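Side-chain contact in putative type VI secretion protein (Escherichia coli, PDB 4PS2), which probably forms part of the contractile sheath of the type VI secretion system, this chain being the C-terminal helical fragment of TssB: residues 43-46 with 47-50. Numbering follows the deposited sequence.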
# COMPACT_ATOMS: atom_id res chain seq x y z
N LEU A 43 -13.84 -5.55 -10.54
CA LEU A 43 -14.76 -4.55 -10.00
C LEU A 43 -14.47 -3.14 -10.49
O LEU A 43 -15.35 -2.29 -10.41
CB LEU A 43 -14.86 -4.64 -8.46
CG LEU A 43 -15.48 -5.94 -7.96
CD1 LEU A 43 -15.28 -6.08 -6.46
CD2 LEU A 43 -16.96 -6.02 -8.34
N LEU A 44 -13.28 -2.90 -11.06
CA LEU A 44 -12.96 -1.62 -11.67
C LEU A 44 -12.17 -1.82 -12.94
O LEU A 44 -11.52 -2.86 -13.08
CB LEU A 44 -12.28 -0.62 -10.70
CG LEU A 44 -11.33 -1.18 -9.66
CD1 LEU A 44 -9.95 -1.41 -10.25
CD2 LEU A 44 -11.26 -0.26 -8.49
N ASP A 45 -12.23 -0.86 -13.87
CA ASP A 45 -11.49 -0.97 -15.12
C ASP A 45 -10.05 -0.47 -14.93
O ASP A 45 -9.74 0.11 -13.89
CB ASP A 45 -12.22 -0.22 -16.26
CG ASP A 45 -12.42 1.27 -16.06
OD1 ASP A 45 -11.99 1.80 -15.02
OD2 ASP A 45 -13.00 1.91 -16.96
N ASN A 46 -9.18 -0.70 -15.94
CA ASN A 46 -7.77 -0.33 -15.91
C ASN A 46 -7.52 1.14 -15.68
O ASN A 46 -6.55 1.47 -15.00
CB ASN A 46 -7.07 -0.78 -17.20
CG ASN A 46 -6.84 -2.27 -17.36
OD1 ASN A 46 -6.93 -3.07 -16.42
ND2 ASN A 46 -6.47 -2.66 -18.56
N VAL A 47 -8.33 2.04 -16.27
CA VAL A 47 -8.16 3.49 -16.11
C VAL A 47 -8.34 3.91 -14.63
O VAL A 47 -7.55 4.73 -14.14
CB VAL A 47 -9.00 4.34 -17.12
CG1 VAL A 47 -10.49 4.14 -16.91
CG2 VAL A 47 -8.68 5.84 -17.02
N THR A 48 -9.37 3.38 -13.94
CA THR A 48 -9.64 3.68 -12.53
C THR A 48 -8.50 3.09 -11.68
O THR A 48 -7.96 3.78 -10.83
CB THR A 48 -10.99 3.11 -12.07
OG1 THR A 48 -12.01 3.57 -12.95
CG2 THR A 48 -11.35 3.52 -10.60
N PHE A 49 -8.13 1.83 -11.95
CA PHE A 49 -7.04 1.15 -11.27
C PHE A 49 -5.78 2.03 -11.29
O PHE A 49 -5.19 2.24 -10.23
CB PHE A 49 -6.72 -0.23 -11.93
CG PHE A 49 -5.49 -0.88 -11.33
CD1 PHE A 49 -5.56 -1.56 -10.13
CD2 PHE A 49 -4.25 -0.74 -11.94
CE1 PHE A 49 -4.42 -2.13 -9.55
CE2 PHE A 49 -3.10 -1.26 -11.34
CZ PHE A 49 -3.19 -1.95 -10.16
N ARG A 50 -5.34 2.51 -12.49
CA ARG A 50 -4.11 3.32 -12.60
C ARG A 50 -4.22 4.66 -11.86
O ARG A 50 -3.24 5.12 -11.32
CB ARG A 50 -3.69 3.58 -14.06
CG ARG A 50 -3.14 2.33 -14.75
CD ARG A 50 -2.57 2.61 -16.13
NE ARG A 50 -3.54 3.23 -17.04
CZ ARG A 50 -4.33 2.55 -17.87
NH1 ARG A 50 -4.29 1.22 -17.89
NH2 ARG A 50 -5.18 3.19 -18.66
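The chain passes from an extended Leu44 and Asp45 into helix 46-57, whose first turn has two backbone hydrogen bonds, Phe49 N to Asp45 O (3.1 Å, nearly straight at 172°) and Arg50 N to Asn46 O. Asp45 is the N-cap, and Leu44 and Phe49 on either side of it in sequence form a hydrophobic staple.

The cap is made by one carboxylate oxygen, Asp45 OD1, which takes two bonds from Thr48. Thr48 OG1 donates to Asp45 OD1 at 2.7 Å and meets it nearly along its C-O direction. Thr48 N reaches the same OD1 at 3.2 Å, coming from above the carboxylate plane. Asp45 CG sits between its own backbone N and carbonyl carbon (chi1 61°), which brings OD1 over the helix start. Two bonds to one residue should limit rotation of the carboxylate. Val47 CG1 rests 3.4 Å from both Asp45 OD1 and Asp45 OD2, and the Asp45 and Val47 side chains run alongside each other in one direction.

In the staple, Leu44 CD1 packs on Phe49 CB at 3.8 Å. The buried Phe49 side chain touches Leu35 and Leu39 of helix 16-40, and Val74 and Ala78 near the C-terminus. The cap thus marks the start of helix 46-57, while Phe49 packs that start against helix 16-40.

Arg50 bends at chi3 (-58°) and folds back along the turn. Asn46 O lies over one face of its guanidinium, displaced toward the rim. Arg50 NH1 makes a weak hydrogen bond to Ala78 O and comes within 3.5 Å of Asn46 CB.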